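Exo-alpha-sialidase (Clostridium perfringens, PDB 2V72) binds galactose through its family 32 carbohydrate-binding module, which probably directs this large sialidase toxin to galactose-bearing glycans. Local coordinates at residues Met40-Trp45 and Phe133-Glu138; Ser19-Glu24 and Pro52-Val57. One frame throughout, in Å; residues are numbered along the deposited sequence.

Interaction 1 of 2, residues Met40-Trp45 and Phe133-Glu138; sequences MWHTKW and FASIAE. With CA (calcium ion), chain B; GAL (beta-D-galactopyranose), chain C.
His42 and Phe133 meet where strand 41-42 and the start of strand 135-142 run out into the galactose site. From CB outward, His42 first lies by the carbonyl O of Ala134, which also covers one face of the ring; His42 CD2 rests on CB of Ser135, 3.6 Å away. His42 CE1 comes to 3.5 Å from CB of Phe133, the two rings inclined at 51°. His42 ND1 gives its N-H to Thr43 O at 2.7 Å, close to the ring plane, which fixes the ring's rotation and leaves His42 NE2 2.7 Å from galactose O4. An imidazole suits this place because one nitrogen is tied to the backbone while the other is turned to the sugar. In this F5/8 type C (discoidin-like) beta-sandwich the sugar sits between His42 on its strand and the loop residues Trp45 and Phe133: Trp45 lays its indole against galactose C4, a flat apolar surface for C-H groups, while Trp45 O accepts from galactose O6. Behind the site, Trp41 N reaches Ile136 O at 2.7 Å. A chi1 of 164°, CG opposite the backbone N, swings the Trp41 indole across to Ala134, Trp41 CH2 lying 3.8 Å from Ala134 CB. Further along, Ala137 O and Glu138 OE2 bind calcium, joined by Ser31, Asp34, Asn36 and Thr39.

Interaction 2 of 2, residues Ser19-Glu24 and Pro52-Val57; sequences SATSEE and PQSLSV
Thr21 and Gln53 are brought together by two side-chain turns: chi1 of 56° sets Thr21 OG1 between its own backbone N and carbonyl carbon, facing strand 53-59, and the bend of Gln53 at chi2 (-68°) turns its amide oxygen onto the threonine hydroxyl. Thr21 OG1 then works both ways, donating to Gln53 OE1 at 2.6 Å and accepting from Ser54 N at 3.1 Å along a nearly straight N-H (166°). A hydroxyl fits here because it can do both, standing in for a backbone acceptor as segment 19-24 leaves the strand. The amide is further fixed by Gln53 NE2, which donates to Ala50 O, and CB of Ser22 packs against OE1. Thr21 CG2 lies against Ser54 OG, 3.5 Å away. Backbone bonds continue the pairing: Thr21 N to Ser54 O, and Ser19 and Ser56 joined through both their N and O atoms. Between these, Ala20 and Leu55 make a non-hydrogen-bonded pair; the Ala20 methyl is small enough to lie close against Trp41, which Leu55 also touches, and Leu55 CD1 reaches Ser19 O at 3.4 Å. Strand 53-59 also pairs with strand 121-129, and strand 17-20 is an outermost strand of this five-stranded antiparallel sheet in the beta-sandwich of an F5/8 type C domain.

Interaction 1 is mostly buried and belongs to the sheet containing strands 41-42 and 135-142, whereas interaction 2 lies at the edge of the other sheet, with Ser19 and Thr21 exposed. Trp41 spans the two, its NE1 donating to Ser22 O at 2.8 Å, so that an aromatic residue of one sheet is tied to the segment leaving an edge strand of the other. A second tie runs from Trp45 N to Glu24 OE1, beside the sugar site. Chemistry follows place: aromatic rings, galactose and calcium mark 40-45 with 133-138, while hydroxyls and an amide extend the backbone ladder between 19-24 and 52-57.

Interaction 1 of 2, residues Met40-Trp45 and Phe133-Glu138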
loop_
_atom_site.group_PDB
_atom_site.type_symbol
_atom_site.label_atom_id
_atom_site.label_comp_id
_atom_site.label_asym_id
_atom_site.label_seq_id
_atom_site.Cartn_x
_atom_site.Cartn_y
_atom_site.Cartn_z
ATOM N N MET A 40 -9.669 -6.076 3.148
ATOM C CA MET A 40 -8.699 -4.985 3.255
ATOM C C MET A 40 -7.665 -5.175 4.362
ATOM O O MET A 40 -7.900 -5.923 5.320
ATOM C CB MET A 40 -9.431 -3.668 3.498
ATOM C CG MET A 40 -10.133 -3.577 4.839
ATOM S SD MET A 40 -11.127 -2.089 4.939
ATOM C CE MET A 40 -12.666 -2.701 4.243
ATOM N N TRP A 41 -6.531 -4.487 4.219
ATOM C CA TRP A 41 -5.661 -4.196 5.345
ATOM C C TRP A 41 -6.221 -2.950 6.013
ATOM O O TRP A 41 -6.637 -2.010 5.339
ATOM C CB TRP A 41 -4.203 -3.945 4.911
ATOM C CG TRP A 41 -3.398 -3.268 5.993
ATOM C CD1 TRP A 41 -3.053 -3.799 7.208
ATOM C CD2 TRP A 41 -2.876 -1.925 5.982
ATOM N NE1 TRP A 41 -2.348 -2.878 7.947
ATOM C CE2 TRP A 41 -2.219 -1.723 7.222
ATOM C CE3 TRP A 41 -2.886 -0.881 5.045
ATOM C CZ2 TRP A 41 -1.582 -0.521 7.549
ATOM C CZ3 TRP A 41 -2.257 0.309 5.368
ATOM C CH2 TRP A 41 -1.608 0.482 6.615
ATOM N N HIS A 42 -6.240 -2.947 7.340
ATOM C CA HIS A 42 -6.777 -1.826 8.087
ATOM C C HIS A 42 -6.050 -1.819 9.424
ATOM O O HIS A 42 -5.810 -2.884 10.013
ATOM C CB HIS A 42 -8.286 -2.028 8.269
ATOM C CG HIS A 42 -9.038 -0.813 8.725
ATOM N ND1 HIS A 42 -8.754 -0.151 9.897
ATOM C CD2 HIS A 42 -10.115 -0.185 8.193
ATOM C CE1 HIS A 42 -9.602 0.850 10.056
ATOM N NE2 HIS A 42 -10.440 0.850 9.035
ATOM N N THR A 43 -5.679 -0.627 9.889
ATOM C CA THR A 43 -5.054 -0.486 11.198
ATOM C C THR A 43 -6.084 -0.855 12.269
ATOM O O THR A 43 -7.266 -1.010 11.954
ATOM C CB THR A 43 -4.480 0.927 11.410
ATOM O OG1 THR A 43 -5.523 1.901 11.284
ATOM C CG2 THR A 43 -3.368 1.221 10.375
ATOM N N LYS A 44 -5.654 -1.024 13.519
ATOM C CA LYS A 44 -6.588 -1.546 14.521
ATOM C C LYS A 44 -7.715 -0.596 14.876
ATOM O O LYS A 44 -7.501 0.581 15.177
ATOM C CB LYS A 44 -5.901 -2.146 15.761
ATOM C CG LYS A 44 -4.904 -1.287 16.477
ATOM C CD LYS A 44 -4.262 -2.081 17.647
ATOM C CE LYS A 44 -3.630 -3.395 17.183
ATOM N NZ LYS A 44 -2.994 -4.159 18.305
ATOM N N TRP A 45 -8.922 -1.140 14.804
ATOM C CA TRP A 45 -10.164 -0.382 14.902
ATOM C C TRP A 45 -10.294 0.468 16.165
ATOM O O TRP A 45 -10.962 1.501 16.139
ATOM C CB TRP A 45 -11.344 -1.338 14.815
ATOM C CG TRP A 45 -11.502 -2.071 13.498
ATOM C CD1 TRP A 45 -10.643 -2.066 12.419
ATOM C CD2 TRP A 45 -12.580 -2.945 13.144
ATOM N NE1 TRP A 45 -11.132 -2.883 11.424
ATOM C CE2 TRP A 45 -12.317 -3.432 11.842
ATOM C CE3 TRP A 45 -13.743 -3.359 13.800
ATOM C CZ2 TRP A 45 -13.189 -4.312 11.180
ATOM C CZ3 TRP A 45 -14.606 -4.235 13.142
ATOM C CH2 TRP A 45 -14.324 -4.703 11.846
ATOM N N PHE A 133 -7.397 6.369 10.715
ATOM C CA PHE A 133 -7.035 5.006 10.315
ATOM C C PHE A 133 -6.345 4.979 8.953
ATOM O O PHE A 133 -6.250 5.997 8.269
ATOM C CB PHE A 133 -8.280 4.107 10.250
ATOM C CG PHE A 133 -9.093 4.096 11.512
ATOM C CD1 PHE A 133 -10.285 4.807 11.589
ATOM C CD2 PHE A 133 -8.664 3.379 12.627
ATOM C CE1 PHE A 133 -11.043 4.805 12.759
ATOM C CE2 PHE A 133 -9.408 3.369 13.801
ATOM C CZ PHE A 133 -10.601 4.082 13.868
ATOM N N ALA A 134 -5.866 3.796 8.578
ATOM C CA ALA A 134 -5.346 3.536 7.248
ATOM C C ALA A 134 -5.923 2.204 6.792
ATOM O O ALA A 134 -5.891 1.224 7.552
ATOM C CB ALA A 134 -3.819 3.478 7.269
ATOM N N SER A 135 -6.464 2.183 5.576
ATOM C CA SER A 135 -6.948 0.962 4.943
ATOM C C SER A 135 -6.566 0.906 3.462
ATOM O O SER A 135 -6.479 1.941 2.789
ATOM C CB SER A 135 -8.463 0.793 5.122
ATOM O OG SER A 135 -9.205 1.900 4.634
ATOM N N ILE A 136 -6.298 -0.310 2.988
ATOM C CA ILE A 136 -6.029 -0.606 1.588
ATOM C C ILE A 136 -6.654 -1.971 1.322
ATOM O O ILE A 136 -6.304 -2.959 1.971
ATOM C CB ILE A 136 -4.497 -0.656 1.259
ATOM C CG1 ILE A 136 -3.861 0.740 1.331
ATOM C CG2 ILE A 136 -4.255 -1.259 -0.130
ATOM C CD1 ILE A 136 -2.332 0.741 1.264
ATOM N N ALA A 137 -7.590 -2.022 0.380
ATOM C CA ALA A 137 -8.257 -3.278 0.041
ATOM C C ALA A 137 -7.433 -4.104 -0.943
ATOM O O ALA A 137 -7.404 -5.332 -0.845
ATOM C CB ALA A 137 -9.681 -3.021 -0.491
ATOM N N GLU A 138 -6.762 -3.431 -1.877
ATOM C CA GLU A 138 -5.871 -4.092 -2.838
ATOM C C GLU A 138 -4.661 -3.233 -3.212
ATOM O O GLU A 138 -4.766 -2.014 -3.349
ATOM C CB GLU A 138 -6.617 -4.496 -4.114
ATOM C CG GLU A 138 -7.382 -5.800 -4.037
ATOM C CD GLU A 138 -6.500 -6.976 -3.710
ATOM O OE1 GLU A 138 -5.597 -7.306 -4.512
ATOM O OE2 GLU A 138 -6.720 -7.583 -2.644
HETATM CA CA CA B . -8.015 -7.559 -0.612
HETATM C C1 GAL C . -16.173 0.163 11.161
HETATM C C2 GAL C . -15.609 -0.229 9.797
HETATM C C3 GAL C . -14.242 -0.906 9.942
HETATM C C4 GAL C . -13.305 -0.130 10.871
HETATM C C5 GAL C . -14.002 0.260 12.167
HETATM C C6 GAL C . -13.096 1.153 13.012
HETATM O O1 GAL C . -17.317 0.951 10.959
HETATM O O2 GAL C . -16.522 -1.066 9.117
HETATM O O3 GAL C . -13.635 -1.000 8.674
HETATM O O4 GAL C . -12.853 1.043 10.229
HETATM O O5 GAL C . -15.226 0.929 11.888
HETATM O O6 GAL C . -13.587 1.211 14.335
#

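Interaction 2 of 2, residues Ser19-Glu24 and Pro52-Val57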
loop_
_atom_site.group_PDB
_atom_site.type_symbol
_atom_site.label_atom_id
_atom_site.label_comp_id
_atom_site.label_asym_id
_atom_site.label_seq_id
_atom_site.Cartn_x
_atom_site.Cartn_y
_atom_site.Cartn_z
ATOM N N SER A 19 3.224 -7.109 5.193
ATOM C CA SER A 19 3.510 -6.844 6.589
ATOM C C SER A 19 3.004 -5.448 6.910
ATOM O O SER A 19 3.057 -4.572 6.058
ATOM C CB SER A 19 5.025 -6.914 6.815
ATOM O OG SER A 19 5.331 -6.921 8.193
ATOM N N ALA A 20 2.512 -5.237 8.129
ATOM C CA ALA A 20 2.114 -3.899 8.569
ATOM C C ALA A 20 2.462 -3.626 10.036
ATOM O O ALA A 20 2.563 -4.547 10.840
ATOM C CB ALA A 20 0.642 -3.681 8.326
ATOM N N THR A 21 2.634 -2.350 10.369
ATOM C CA THR A 21 3.022 -1.929 11.709
ATOM C C THR A 21 1.801 -1.905 12.635
ATOM O O THR A 21 1.938 -1.905 13.868
ATOM C CB THR A 21 3.674 -0.530 11.682
ATOM O OG1 THR A 21 2.777 0.405 11.062
ATOM C CG2 THR A 21 4.983 -0.559 10.913
ATOM N N SER A 22 0.617 -1.864 12.016
ATOM C CA SER A 22 -0.669 -1.937 12.710
ATOM C C SER A 22 -1.678 -2.666 11.839
ATOM O O SER A 22 -1.817 -2.363 10.644
ATOM C CB SER A 22 -1.200 -0.549 13.033
ATOM O OG SER A 22 -2.425 -0.648 13.742
ATOM N N GLU A 23 -2.369 -3.637 12.434
ATOM C CA GLU A 23 -3.400 -4.376 11.725
ATOM C C GLU A 23 -4.464 -4.907 12.668
ATOM O O GLU A 23 -4.160 -5.487 13.727
ATOM C CB GLU A 23 -2.814 -5.480 10.816
ATOM C CG GLU A 23 -1.995 -6.580 11.498
ATOM C CD GLU A 23 -0.904 -7.167 10.598
ATOM O OE1 GLU A 23 -1.213 -7.647 9.488
ATOM O OE2 GLU A 23 0.278 -7.168 11.007
ATOM N N GLU A 24 -5.715 -4.662 12.294
ATOM C CA GLU A 24 -6.854 -5.289 12.931
ATOM C C GLU A 24 -6.793 -6.770 12.606
ATOM O O GLU A 24 -6.440 -7.139 11.483
ATOM C CB GLU A 24 -8.160 -4.670 12.412
ATOM C CG GLU A 24 -9.431 -5.214 13.062
ATOM C CD GLU A 24 -9.451 -5.071 14.586
ATOM O OE1 GLU A 24 -9.078 -3.995 15.112
ATOM O OE2 GLU A 24 -9.854 -6.046 15.255
ATOM N N PRO A 52 1.645 8.204 11.870
ATOM C CA PRO A 52 1.807 7.284 10.738
ATOM C C PRO A 52 1.882 5.795 11.079
ATOM O O PRO A 52 2.478 5.397 12.086
ATOM C CB PRO A 52 3.115 7.746 10.085
ATOM C CG PRO A 52 3.849 8.452 11.134
ATOM C CD PRO A 52 2.837 9.049 12.065
ATOM N N GLN A 53 1.243 4.993 10.234
ATOM C CA GLN A 53 1.414 3.545 10.221
ATOM C C GLN A 53 1.661 3.182 8.765
ATOM O O GLN A 53 1.341 3.972 7.874
ATOM C CB GLN A 53 0.172 2.819 10.764
ATOM C CG GLN A 53 -0.183 3.134 12.223
ATOM C CD GLN A 53 0.836 2.604 13.235
ATOM O OE1 GLN A 53 1.455 1.552 13.033
ATOM N NE2 GLN A 53 1.005 3.334 14.332
ATOM N N SER A 54 2.220 2.000 8.516
ATOM C CA SER A 54 2.651 1.640 7.172
ATOM C C SER A 54 2.359 0.191 6.816
ATOM O O SER A 54 2.141 -0.636 7.696
ATOM C CB SER A 54 4.147 1.912 7.014
ATOM O OG SER A 54 4.897 1.058 7.855
ATOM N N LEU A 55 2.350 -0.088 5.514
ATOM C CA LEU A 55 2.210 -1.437 4.986
ATOM C C LEU A 55 3.406 -1.693 4.086
ATOM O O LEU A 55 3.659 -0.931 3.152
ATOM C CB LEU A 55 0.904 -1.584 4.196
ATOM C CG LEU A 55 0.704 -2.801 3.275
ATOM C CD1 LEU A 55 0.364 -4.057 4.055
ATOM C CD2 LEU A 55 -0.370 -2.528 2.220
ATOM N N SER A 56 4.165 -2.742 4.389
ATOM C CA SER A 56 5.300 -3.113 3.560
ATOM C C SER A 56 4.912 -4.330 2.763
ATOM O O SER A 56 4.322 -5.272 3.301
ATOM C CB SER A 56 6.547 -3.412 4.401
ATOM O OG SER A 56 6.921 -2.291 5.173
ATOM N N VAL A 57 5.226 -4.290 1.475
ATOM C CA VAL A 57 4.970 -5.399 0.585
ATOM C C VAL A 57 6.283 -5.813 -0.075
ATOM O O VAL A 57 6.884 -5.044 -0.843
ATOM C CB VAL A 57 3.909 -5.032 -0.492
ATOM C CG1 VAL A 57 3.648 -6.214 -1.411
ATOM C CG2 VAL A 57 2.614 -4.573 0.166
#